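Local coordinates for protein tRNA delta(2)-isopentenylpyrophosphate transferase (Bacillus halodurans, PDB 3EXA) that probably transfers a dimethylallyl group from dimethylallyl diphosphate onto adenine 37 of tRNAs that read codons beginning with uridine, at residues 23-28 with 56-61; 125-130 with 165-170; 152-155 with 161-164; 285-290 with 302-307. All coordinates share one frame; numbering follows the deposited sequence.

Contact 1: 23-28 with 56-61; sequences LAKRLN and DGVPHH
Lys25 and Asp56 make the polar half of this contact, which ties the end of helix 16-25, the helix that follows the P-loop, to the turn leading into edge strand 60-61. The lysine ammonium reaches two oxygens of the same residue. NZ donates to the backbone O of Asp56 at 2.8 Å, lying in the carbonyl plane with a C=O...N angle of 148°. NZ also forms a salt bridge with the Asp56 carboxylate through OD2, although the position of OD2 is doubtful because it crowds the lysine chain in the model; the bond to the carbonyl is the firmer evidence. The lysine chain runs out extended from CB and bends only at its last torsion (chi4 -67°), which turns NZ in toward the 56-61 segment. Asp56 itself, with positive phi, is where the backbone leaves helix 52-55, and its carbonyl is turned to the lysine.

The apolar half lies beneath, around Val58. Its two methyls divide the work: CG1, anti to the backbone N, meets Ala24 CB at 3.9 Å, while CG2 lies 4.0 Å from Lys25 CG, so the lysine serves the contact with its root as well as its tip. Val58 also packs on Val31 of strand 29-33, and Ala24 on Phe96 of strand 94-98, so this layer joins the helix to the sheet.

Chemically, an exposed ammonium–carboxylate pair stands beside a buried valine–alanine contact, bridged by the lysine's aliphatic chain, and because the ammonium also grips a main-chain carbonyl, part of its hold would not depend on the ionisation of the aspartate.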
loop_
_atom_site.group_PDB
_atom_site.type_symbol
_atom_site.label_atom_id
_atom_site.label_comp_id
_atom_site.label_asym_id
_atom_site.label_seq_id
_atom_site.Cartn_x
_atom_site.Cartn_y
_atom_site.Cartn_z
ATOM N N LEU A 23 -15.894 40.140 -9.207
ATOM C CA LEU A 23 -14.911 39.830 -10.214
ATOM C C LEU A 23 -15.500 38.847 -11.214
ATOM O O LEU A 23 -15.242 38.935 -12.411
ATOM C CB LEU A 23 -13.672 39.220 -9.571
ATOM C CG LEU A 23 -12.717 40.220 -8.937
ATOM C CD1 LEU A 23 -11.563 39.477 -8.303
ATOM C CD2 LEU A 23 -12.204 41.185 -10.000
ATOM N N ALA A 24 -16.300 37.913 -10.720
ATOM C CA ALA A 24 -16.902 36.899 -11.580
ATOM C C ALA A 24 -18.014 37.456 -12.462
ATOM O O ALA A 24 -18.361 36.863 -13.488
ATOM C CB ALA A 24 -17.433 35.748 -10.735
ATOM N N LYS A 25 -18.568 38.594 -12.064
ATOM C CA LYS A 25 -19.632 39.230 -12.826
ATOM C C LYS A 25 -19.102 39.826 -14.122
ATOM O O LYS A 25 -19.603 39.533 -15.209
ATOM C CB LYS A 25 -20.299 40.324 -11.992
ATOM C CG LYS A 25 -21.206 39.805 -10.896
ATOM C CD LYS A 25 -21.687 40.950 -10.028
ATOM C CE LYS A 25 -22.706 40.481 -9.007
ATOM N NZ LYS A 25 -23.974 40.039 -9.661
ATOM N N ARG A 26 -18.080 40.660 -14.012
ATOM C CA ARG A 26 -17.514 41.283 -15.199
ATOM C C ARG A 26 -16.497 40.387 -15.902
ATOM O O ARG A 26 -15.866 40.800 -16.871
ATOM C CB ARG A 26 -16.879 42.621 -14.824
ATOM C CG ARG A 26 -15.922 42.523 -13.666
ATOM C CD ARG A 26 -16.056 43.714 -12.722
ATOM N NE ARG A 26 -15.380 44.929 -13.174
ATOM C CZ ARG A 26 -15.174 45.986 -12.391
ATOM N NH1 ARG A 26 -14.549 47.066 -12.852
ATOM N NH2 ARG A 26 -15.595 45.954 -11.131
ATOM N N LEU A 27 -16.352 39.155 -15.429
ATOM C CA LEU A 27 -15.409 38.227 -16.028
ATOM C C LEU A 27 -16.126 36.941 -16.415
ATOM O O LEU A 27 -15.488 35.926 -16.688
ATOM C CB LEU A 27 -14.284 37.926 -15.038
ATOM C CG LEU A 27 -12.838 38.225 -15.465
ATOM C CD1 LEU A 27 -12.725 39.630 -16.018
ATOM C CD2 LEU A 27 -11.918 38.058 -14.269
ATOM N N ASN A 28 -17.457 37.002 -16.435
ATOM C CA ASN A 28 -18.320 35.864 -16.772
ATOM C C ASN A 28 -17.789 34.553 -16.197
ATOM O O ASN A 28 -17.479 33.640 -16.951
ATOM C CB ASN A 28 -18.457 35.746 -18.307
ATOM C CG ASN A 28 -19.498 34.708 -18.738
ATOM O OD1 ASN A 28 -20.624 34.690 -18.237
ATOM N ND2 ASN A 28 -19.125 33.855 -19.684
ATOM N N ASP A 56 -25.346 36.716 -5.544
ATOM C CA ASP A 56 -25.875 37.683 -6.483
ATOM C C ASP A 56 -25.829 37.140 -7.904
ATOM O O ASP A 56 -25.185 37.713 -8.779
ATOM C CB ASP A 56 -25.082 38.987 -6.369
ATOM C CG ASP A 56 -25.783 40.163 -7.025
ATOM O OD1 ASP A 56 -27.032 40.194 -7.021
ATOM O OD2 ASP A 56 -25.082 41.070 -7.528
ATOM N N GLY A 57 -26.505 36.014 -8.126
ATOM C CA GLY A 57 -26.549 35.423 -9.455
ATOM C C GLY A 57 -25.392 34.526 -9.857
ATOM O O GLY A 57 -25.575 33.579 -10.625
ATOM N N VAL A 58 -24.199 34.825 -9.359
ATOM C CA VAL A 58 -23.040 34.016 -9.697
ATOM C C VAL A 58 -23.245 32.611 -9.160
ATOM O O VAL A 58 -23.593 32.424 -7.996
ATOM C CB VAL A 58 -21.748 34.587 -9.090
ATOM C CG1 VAL A 58 -20.566 33.711 -9.483
ATOM C CG2 VAL A 58 -21.535 36.018 -9.563
ATOM N N PRO A 59 -23.051 31.601 -10.009
ATOM C CA PRO A 59 -23.220 30.209 -9.582
ATOM C C PRO A 59 -22.054 29.686 -8.735
ATOM O O PRO A 59 -20.882 29.935 -9.040
ATOM C CB PRO A 59 -23.351 29.459 -10.904
ATOM C CG PRO A 59 -22.485 30.271 -11.819
ATOM C CD PRO A 59 -22.868 31.684 -11.466
ATOM N N HIS A 60 -22.388 28.968 -7.669
ATOM C CA HIS A 60 -21.378 28.413 -6.790
ATOM C C HIS A 60 -21.474 26.899 -6.674
ATOM O O HIS A 60 -22.567 26.333 -6.593
ATOM C CB HIS A 60 -21.471 29.059 -5.404
ATOM C CG HIS A 60 -21.091 30.502 -5.388
ATOM N ND1 HIS A 60 -20.334 31.065 -4.380
ATOM C CD2 HIS A 60 -21.367 31.509 -6.252
ATOM C CE1 HIS A 60 -20.162 32.348 -4.623
ATOM N NE2 HIS A 60 -20.782 32.643 -5.757
ATOM N N HIS A 61 -20.319 26.243 -6.659
ATOM C CA HIS A 61 -20.277 24.792 -6.570
ATOM C C HIS A 61 -19.600 24.265 -5.315
ATOM O O HIS A 61 -18.777 24.946 -4.699
ATOM C CB HIS A 61 -19.546 24.215 -7.782
ATOM C CG HIS A 61 -20.043 24.730 -9.095
ATOM N ND1 HIS A 61 -19.772 26.003 -9.543
ATOM C CD2 HIS A 61 -20.813 24.149 -10.043
ATOM C CE1 HIS A 61 -20.357 26.188 -10.714
ATOM N NE2 HIS A 61 -20.995 25.079 -11.038
#

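Contact 2: 125-130 with 165-170; sequences HELEAF and ALEIIK
Leu127 projects from helix 121-133 onto Leu166 of helix 159-171, and the apolar contact between these two leucines carries most of the junction. Both methyls of Leu127 are engaged. CD1 lies 3.7 Å from Leu166 CB and 4.0 Å from Leu166 CD1, while CD2 meets that same CD1 at 3.8 Å, so the Leu166 methyl is touched by both tips of the fork. With CG anti to its carbonyl carbon (chi1 -63°), Leu127 sends both methyls toward helix 159-171, where the two side chains meet at a slant. Leu166 also packs on Leu139 and Leu143 of helix 136-144, which brings a third helix to the same apolar layer.

The remaining contact is with the aliphatic part of a charged residue. Glu167 CG comes to 4.2 Å of Leu127 CD1, and the chain runs on extended past CG, carrying the carboxylate on to a long, weak ion pair with Arg124. Nearby, Glu128 makes a salt bridge to Arg160, a charged link between the same two helices.

With all three touching residues buried, the arrangement is that of helix-to-helix packing in the small helical domain inserted into the P-loop NTPase-like core of this transferase family.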
loop_
_atom_site.group_PDB
_atom_site.type_symbol
_atom_site.label_atom_id
_atom_site.label_comp_id
_atom_site.label_asym_id
_atom_site.label_seq_id
_atom_site.Cartn_x
_atom_site.Cartn_y
_atom_site.Cartn_z
ATOM N N HIS A 125 8.522 -10.799 -3.584
ATOM C CA HIS A 125 8.821 -12.058 -4.258
ATOM C C HIS A 125 10.344 -12.186 -4.377
ATOM O O HIS A 125 10.906 -13.268 -4.202
ATOM C CB HIS A 125 8.191 -12.067 -5.654
ATOM C CG HIS A 125 8.416 -13.336 -6.420
ATOM N ND1 HIS A 125 8.436 -13.377 -7.797
ATOM C CD2 HIS A 125 8.609 -14.612 -6.005
ATOM C CE1 HIS A 125 8.635 -14.620 -8.198
ATOM N NE2 HIS A 125 8.743 -15.389 -7.128
ATOM N N GLU A 126 11.005 -11.069 -4.671
ATOM C CA GLU A 126 12.459 -11.040 -4.815
ATOM C C GLU A 126 13.160 -11.435 -3.521
ATOM O O GLU A 126 14.131 -12.187 -3.542
ATOM C CB GLU A 126 12.903 -9.640 -5.232
ATOM C CG GLU A 126 14.402 -9.434 -5.343
ATOM C CD GLU A 126 14.744 -8.007 -5.732
ATOM O OE1 GLU A 126 14.203 -7.526 -6.754
ATOM O OE2 GLU A 126 15.553 -7.369 -5.018
ATOM N N LEU A 127 12.670 -10.918 -2.397
ATOM C CA LEU A 127 13.268 -11.231 -1.109
ATOM C C LEU A 127 13.059 -12.693 -0.728
ATOM O O LEU A 127 13.964 -13.338 -0.197
ATOM C CB LEU A 127 12.692 -10.341 -0.011
ATOM C CG LEU A 127 12.979 -8.849 -0.179
ATOM C CD1 LEU A 127 12.291 -8.077 0.928
ATOM C CD2 LEU A 127 14.478 -8.613 -0.165
ATOM N N GLU A 128 11.872 -13.225 -0.999
ATOM C CA GLU A 128 11.603 -14.610 -0.656
ATOM C C GLU A 128 12.541 -15.512 -1.444
ATOM O O GLU A 128 13.134 -16.436 -0.885
ATOM C CB GLU A 128 10.129 -14.938 -0.919
ATOM C CG GLU A 128 9.208 -14.118 -0.003
ATOM C CD GLU A 128 7.733 -14.272 -0.314
ATOM O OE1 GLU A 128 7.366 -14.281 -1.508
ATOM O OE2 GLU A 128 6.931 -14.357 0.642
ATOM N N ALA A 129 12.700 -15.219 -2.732
ATOM C CA ALA A 129 13.583 -15.993 -3.595
ATOM C C ALA A 129 15.017 -15.865 -3.090
ATOM O O ALA A 129 15.813 -16.802 -3.172
ATOM C CB ALA A 129 13.487 -15.483 -5.030
ATOM N N PHE A 130 15.339 -14.697 -2.554
ATOM C CA PHE A 130 16.670 -14.445 -2.038
ATOM C C PHE A 130 16.943 -15.288 -0.799
ATOM O O PHE A 130 17.989 -15.939 -0.690
ATOM C CB PHE A 130 16.810 -12.972 -1.674
ATOM C CG PHE A 130 18.183 -12.590 -1.230
ATOM C CD1 PHE A 130 19.100 -12.078 -2.137
ATOM C CD2 PHE A 130 18.576 -12.776 0.092
ATOM C CE1 PHE A 130 20.390 -11.756 -1.738
ATOM C CE2 PHE A 130 19.871 -12.456 0.502
ATOM C CZ PHE A 130 20.780 -11.946 -0.414
ATOM N N ALA A 165 10.884 -5.652 7.199
ATOM C CA ALA A 165 11.750 -4.487 7.371
ATOM C C ALA A 165 12.292 -3.975 6.042
ATOM O O ALA A 165 12.342 -2.768 5.808
ATOM C CB ALA A 165 12.907 -4.833 8.298
ATOM N N LEU A 166 12.703 -4.890 5.174
ATOM C CA LEU A 166 13.249 -4.496 3.886
ATOM C C LEU A 166 12.177 -3.906 2.967
ATOM O O LEU A 166 12.478 -3.058 2.129
ATOM C CB LEU A 166 13.929 -5.693 3.207
ATOM C CG LEU A 166 15.104 -6.354 3.962
ATOM C CD1 LEU A 166 15.409 -7.728 3.369
ATOM C CD2 LEU A 166 16.329 -5.461 3.896
ATOM N N GLU A 167 10.926 -4.340 3.116
ATOM C CA GLU A 167 9.870 -3.808 2.259
ATOM C C GLU A 167 9.518 -2.392 2.694
ATOM O O GLU A 167 9.298 -1.515 1.860
ATOM C CB GLU A 167 8.601 -4.672 2.314
ATOM C CG GLU A 167 8.751 -6.131 1.893
ATOM C CD GLU A 167 7.403 -6.845 1.787
ATOM O OE1 GLU A 167 6.706 -6.657 0.771
ATOM O OE2 GLU A 167 7.026 -7.579 2.723
ATOM N N ILE A 168 9.455 -2.181 4.005
ATOM C CA ILE A 168 9.131 -0.869 4.544
ATOM C C ILE A 168 10.176 0.155 4.112
ATOM O O ILE A 168 9.839 1.292 3.770
ATOM C CB ILE A 168 9.053 -0.900 6.080
ATOM C CG1 ILE A 168 7.795 -1.670 6.515
ATOM C CG2 ILE A 168 9.051 0.518 6.629
ATOM C CD1 ILE A 168 7.590 -1.761 8.030
ATOM N N ILE A 169 11.442 -0.258 4.112
ATOM C CA ILE A 169 12.551 0.613 3.723
ATOM C C ILE A 169 12.448 0.982 2.248
ATOM O O ILE A 169 12.590 2.153 1.877
ATOM C CB ILE A 169 13.919 -0.073 4.006
ATOM C CG1 ILE A 169 14.116 -0.202 5.523
ATOM C CG2 ILE A 169 15.060 0.718 3.361
ATOM C CD1 ILE A 169 15.332 -1.018 5.956
ATOM N N LYS A 170 12.191 -0.021 1.414
ATOM C CA LYS A 170 12.046 0.184 -0.023
ATOM C C LYS A 170 10.912 1.174 -0.302
ATOM O O LYS A 170 10.895 1.825 -1.341
ATOM C CB LYS A 170 11.753 -1.146 -0.725
ATOM C CG LYS A 170 11.667 -1.048 -2.249
ATOM C CD LYS A 170 10.477 -1.839 -2.805
ATOM C CE LYS A 170 9.137 -1.243 -2.356
ATOM N NZ LYS A 170 7.970 -2.126 -2.665
#

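Contact 3: 152-155 with 161-164; sequences AAIH and RVIR
Ile154 crosses the extended side chain of Arg161 at a slant, touching it from CB to the guanidinium. The pair joins the loop after helix 148-151 to the first turns of helix 159-171, two consecutive helices of the small helical domain. The arginine has CG anti to its backbone N (chi1 -174°) and stays straight as far as NE, which carries it past the isoleucine. From the helix outward, Ile154 CD1 meets Arg161 CG at 3.8 Å, Ile154 CG2 meets Arg161 CD at 3.8 Å, and Ile154 CG1 reaches Arg161 NE at 3.6 Å. CG1 sits over one face of the guanidinium, and the carbonyl O of Ala153 lies over that face too, offset toward the rim and too distant to count as a bond. An alanine at Ile154 is likely to leave the arginine without the hydrocarbon surface along its chain, setting the guanidinium freer to swing. Residues 160-164 are thought to contact substrate tRNA, consistent with an arginine held outstretched here.

The loop is also tied down by its backbone, Ile154 O accepting a hydrogen bond from His140 NE2. On its inner side, Ile154 CG2 rests against Val162 CG2 at 4.1 Å.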
loop_
_atom_site.group_PDB
_atom_site.type_symbol
_atom_site.label_atom_id
_atom_site.label_comp_id
_atom_site.label_asym_id
_atom_site.label_seq_id
_atom_site.Cartn_x
_atom_site.Cartn_y
_atom_site.Cartn_z
ATOM N N ALA A 152 20.096 -5.706 14.188
ATOM C CA ALA A 152 20.462 -6.197 15.512
ATOM C C ALA A 152 19.242 -6.323 16.414
ATOM O O ALA A 152 19.332 -6.856 17.518
ATOM C CB ALA A 152 21.477 -5.267 16.151
ATOM N N ALA A 153 18.103 -5.834 15.934
ATOM C CA ALA A 153 16.872 -5.878 16.702
ATOM C C ALA A 153 15.985 -7.068 16.347
ATOM O O ALA A 153 14.924 -7.257 16.944
ATOM C CB ALA A 153 16.106 -4.584 16.499
ATOM N N ILE A 154 16.420 -7.877 15.387
ATOM C CA ILE A 154 15.639 -9.038 14.960
ATOM C C ILE A 154 16.516 -10.272 14.761
ATOM O O ILE A 154 17.530 -10.206 14.069
ATOM C CB ILE A 154 14.924 -8.754 13.627
ATOM C CG1 ILE A 154 14.108 -7.464 13.733
ATOM C CG2 ILE A 154 14.032 -9.927 13.258
ATOM C CD1 ILE A 154 13.704 -6.899 12.384
ATOM N N HIS A 155 16.119 -11.393 15.365
ATOM C CA HIS A 155 16.865 -12.649 15.236
ATOM C C HIS A 155 16.879 -13.039 13.766
ATOM O O HIS A 155 15.843 -13.042 13.108
ATOM C CB HIS A 155 16.188 -13.767 16.027
ATOM C CG HIS A 155 17.072 -14.946 16.302
ATOM N ND1 HIS A 155 16.583 -16.229 16.421
ATOM C CD2 HIS A 155 18.400 -15.027 16.563
ATOM C CE1 HIS A 155 17.568 -17.049 16.747
ATOM N NE2 HIS A 155 18.681 -16.343 16.840
ATOM N N ARG A 161 10.027 -11.339 9.606
ATOM C CA ARG A 161 10.133 -9.990 10.140
ATOM C C ARG A 161 11.250 -9.210 9.437
ATOM O O ARG A 161 11.225 -7.983 9.392
ATOM C CB ARG A 161 10.382 -10.054 11.649
ATOM C CG ARG A 161 10.361 -8.713 12.359
ATOM C CD ARG A 161 10.446 -8.910 13.869
ATOM N NE ARG A 161 10.609 -7.648 14.593
ATOM C CZ ARG A 161 10.628 -7.546 15.920
ATOM N NH1 ARG A 161 10.493 -8.629 16.676
ATOM N NH2 ARG A 161 10.785 -6.358 16.491
ATOM N N VAL A 162 12.226 -9.925 8.885
ATOM C CA VAL A 162 13.317 -9.278 8.168
ATOM C C VAL A 162 12.808 -8.852 6.797
ATOM O O VAL A 162 13.146 -7.781 6.306
ATOM C CB VAL A 162 14.521 -10.227 8.012
ATOM C CG1 VAL A 162 15.558 -9.628 7.063
ATOM C CG2 VAL A 162 15.144 -10.480 9.378
ATOM N N ILE A 163 11.986 -9.681 6.173
ATOM C CA ILE A 163 11.444 -9.308 4.873
ATOM C C ILE A 163 10.574 -8.060 5.031
ATOM O O ILE A 163 10.580 -7.172 4.186
ATOM C CB ILE A 163 10.595 -10.446 4.272
ATOM C CG1 ILE A 163 11.523 -11.545 3.749
ATOM C CG2 ILE A 163 9.688 -9.904 3.168
ATOM C CD1 ILE A 163 10.814 -12.736 3.193
ATOM N N ARG A 164 9.820 -8.009 6.121
ATOM C CA ARG A 164 8.945 -6.878 6.397
ATOM C C ARG A 164 9.759 -5.589 6.493
ATOM O O ARG A 164 9.379 -4.560 5.939
ATOM C CB ARG A 164 8.191 -7.133 7.702
ATOM C CG ARG A 164 7.547 -5.908 8.325
ATOM C CD ARG A 164 6.392 -5.375 7.495
ATOM N NE ARG A 164 5.156 -5.317 8.274
ATOM C CZ ARG A 164 5.019 -4.664 9.426
ATOM N NH1 ARG A 164 6.043 -4.003 9.953
ATOM N NH2 ARG A 164 3.854 -4.676 10.059
#

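Contact 4: 285-290 with 302-307; sequences TWFDMT and HNFIAG
The last strand of the parallel sheet, 284-288, is covered here by the C-terminal helix 294-317, the next helix in the chain. Phe304 reaches back from that helix, its CG anti to the backbone N (chi1 172°), and presents its ring to Thr285. The threonine methyl makes the CH-pi contact: CG2 stands 4.1 Å from the centroid of the Phe304 ring, 22° off the ring normal. Thr285 OG1 comes to 3.2 Å of Phe304 CZ at the far end of the ring, a close approach with no hydrogen bond in it.

Phe287, two residues along the strand, points to the same side. The edge of its ring meets the Phe304 beta carbon: Phe287 CZ lies 4.2 Å from Phe304 CB, with CB near the plane of the Phe287 ring. Phe304 also packs on Val193 of the neighbouring strand 191-198. A serine in place of Phe304 would probably leave the Thr285 methyl without its aromatic cover and open a gap between helix and strand.

At the strand's end, Asp288 OD2 accepts from Thr290 N at 2.8 Å in an Asx turn. A helix packed on one face of a parallel sheet in this way belongs to the alpha/beta/alpha sandwich of P-loop NTPase-like folds.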
loop_
_atom_site.group_PDB
_atom_site.type_symbol
_atom_site.label_atom_id
_atom_site.label_comp_id
_atom_site.label_asym_id
_atom_site.label_seq_id
_atom_site.Cartn_x
_atom_site.Cartn_y
_atom_site.Cartn_z
ATOM N N THR A 285 -0.245 37.411 -5.877
ATOM C CA THR A 285 -0.263 38.865 -5.866
ATOM C C THR A 285 -1.225 39.324 -4.771
ATOM O O THR A 285 -2.409 38.987 -4.783
ATOM C CB THR A 285 -0.695 39.365 -7.246
ATOM O OG1 THR A 285 0.147 38.751 -8.233
ATOM C CG2 THR A 285 -0.568 40.880 -7.348
ATOM N N TRP A 286 -0.715 40.078 -3.807
ATOM C CA TRP A 286 -1.569 40.505 -2.719
ATOM C C TRP A 286 -2.198 41.874 -2.881
ATOM O O TRP A 286 -1.724 42.726 -3.632
ATOM C CB TRP A 286 -0.810 40.442 -1.394
ATOM C CG TRP A 286 -0.426 39.049 -0.989
ATOM C CD1 TRP A 286 0.695 38.359 -1.368
ATOM C CD2 TRP A 286 -1.166 38.171 -0.133
ATOM N NE1 TRP A 286 0.697 37.113 -0.796
ATOM C CE2 TRP A 286 -0.433 36.969 -0.032
ATOM C CE3 TRP A 286 -2.378 38.285 0.565
ATOM C CZ2 TRP A 286 -0.874 35.883 0.735
ATOM C CZ3 TRP A 286 -2.816 37.201 1.329
ATOM C CH2 TRP A 286 -2.063 36.021 1.408
ATOM N N PHE A 287 -3.299 42.061 -2.176
ATOM C CA PHE A 287 -4.003 43.315 -2.200
ATOM C C PHE A 287 -4.452 43.604 -0.794
ATOM O O PHE A 287 -4.973 42.726 -0.102
ATOM C CB PHE A 287 -5.203 43.248 -3.139
ATOM C CG PHE A 287 -4.836 43.240 -4.599
ATOM C CD1 PHE A 287 -4.478 42.057 -5.243
ATOM C CD2 PHE A 287 -4.859 44.425 -5.336
ATOM C CE1 PHE A 287 -4.155 42.053 -6.599
ATOM C CE2 PHE A 287 -4.537 44.430 -6.689
ATOM C CZ PHE A 287 -4.183 43.244 -7.323
ATOM N N ASP A 288 -4.229 44.839 -0.366
ATOM C CA ASP A 288 -4.608 45.262 0.972
ATOM C C ASP A 288 -6.040 45.782 0.941
ATOM O O ASP A 288 -6.363 46.692 0.184
ATOM C CB ASP A 288 -3.655 46.354 1.452
ATOM C CG ASP A 288 -3.761 46.605 2.938
ATOM O OD1 ASP A 288 -2.824 47.222 3.482
ATOM O OD2 ASP A 288 -4.777 46.197 3.559
HETATM N N MSE A 289 -6.891 45.192 1.771
HETATM C CA MSE A 289 -8.290 45.578 1.839
HETATM C C MSE A 289 -8.583 46.435 3.059
HETATM O O MSE A 289 -9.743 46.683 3.379
HETATM C CB MSE A 289 -9.178 44.328 1.879
HETATM C CG MSE A 289 -8.919 43.354 0.741
HETATM SE SE MSE A 289 -9.036 44.205 -0.989
HETATM C CE MSE A 289 -10.935 43.902 -1.306
ATOM N N THR A 290 -7.533 46.871 3.744
ATOM C CA THR A 290 -7.689 47.690 4.940
ATOM C C THR A 290 -8.552 48.929 4.719
ATOM O O THR A 290 -8.091 49.929 4.158
ATOM C CB THR A 290 -6.340 48.161 5.474
ATOM O OG1 THR A 290 -5.538 47.024 5.794
ATOM C CG2 THR A 290 -6.536 49.006 6.725
ATOM N N HIS A 302 -9.400 43.711 -10.944
ATOM C CA HIS A 302 -9.921 43.177 -12.193
ATOM C C HIS A 302 -8.958 43.456 -13.332
ATOM O O HIS A 302 -8.727 42.605 -14.196
ATOM C CB HIS A 302 -11.267 43.794 -12.531
ATOM C CG HIS A 302 -11.686 43.569 -13.954
ATOM N ND1 HIS A 302 -11.236 44.352 -14.993
ATOM C CD2 HIS A 302 -12.484 42.624 -14.508
ATOM C CE1 HIS A 302 -11.744 43.902 -16.133
ATOM N NE2 HIS A 302 -12.500 42.858 -15.865
ATOM N N ASN A 303 -8.416 44.661 -13.346
ATOM C CA ASN A 303 -7.477 45.012 -14.380
ATOM C C ASN A 303 -6.291 44.059 -14.320
ATOM O O ASN A 303 -5.914 43.480 -15.337
ATOM C CB ASN A 303 -7.011 46.456 -14.212
ATOM C CG ASN A 303 -5.996 46.850 -15.250
ATOM O OD1 ASN A 303 -4.795 46.897 -14.979
ATOM N ND2 ASN A 303 -6.466 47.114 -16.465
ATOM N N PHE A 304 -5.722 43.870 -13.130
ATOM C CA PHE A 304 -4.576 42.975 -12.986
ATOM C C PHE A 304 -4.861 41.531 -13.399
ATOM O O PHE A 304 -4.071 40.910 -14.112
ATOM C CB PHE A 304 -4.051 42.976 -11.554
ATOM C CG PHE A 304 -3.006 41.936 -11.317
ATOM C CD1 PHE A 304 -3.361 40.652 -10.897
ATOM C CD2 PHE A 304 -1.666 42.219 -11.553
ATOM C CE1 PHE A 304 -2.392 39.645 -10.722
ATOM C CE2 PHE A 304 -0.684 41.230 -11.384
ATOM C CZ PHE A 304 -1.055 39.933 -10.962
ATOM N N ILE A 305 -5.987 41.003 -12.932
ATOM C CA ILE A 305 -6.395 39.645 -13.249
ATOM C C ILE A 305 -6.651 39.491 -14.742
ATOM O O ILE A 305 -6.047 38.641 -15.399
ATOM C CB ILE A 305 -7.668 39.264 -12.467
ATOM C CG1 ILE A 305 -7.326 39.086 -10.989
ATOM C CG2 ILE A 305 -8.277 38.002 -13.034
ATOM C CD1 ILE A 305 -8.522 38.735 -10.118
ATOM N N ALA A 306 -7.541 40.319 -15.276
ATOM C CA ALA A 306 -7.869 40.279 -16.696
ATOM C C ALA A 306 -6.608 40.388 -17.553
ATOM O O ALA A 306 -6.461 39.666 -18.538
ATOM C CB ALA A 306 -8.844 41.412 -17.051
ATOM N N GLY A 307 -5.699 41.286 -17.174
ATOM C CA GLY A 307 -4.467 41.454 -17.926
ATOM C C GLY A 307 -3.563 40.234 -17.892
ATOM O O GLY A 307 -3.187 39.716 -18.944
#

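The contacts fall into two groups on opposite sides of the chain's centre. Contacts 1 and 4, with centres about 17 Å apart, both reach the six-stranded parallel sheet, one near edge strand 60-61 and the other at edge strand 284-288. They touch directly where helix 16-25 and the residues after it meet helix 294-317: Leu23 packs on Ile305, and Leu27 on His302. Contacts 2 and 3 share helix 159-171, with centres about 11 Å apart, contact 3 falling within the chain span that contact 2 brackets. The groups lie 54 to 60 Å apart between centres. Contact 1 comes first along the chain, then the helical pair, then contact 4, so the C-terminal helix returns to the nucleotide-binding-type core after the helical excursion.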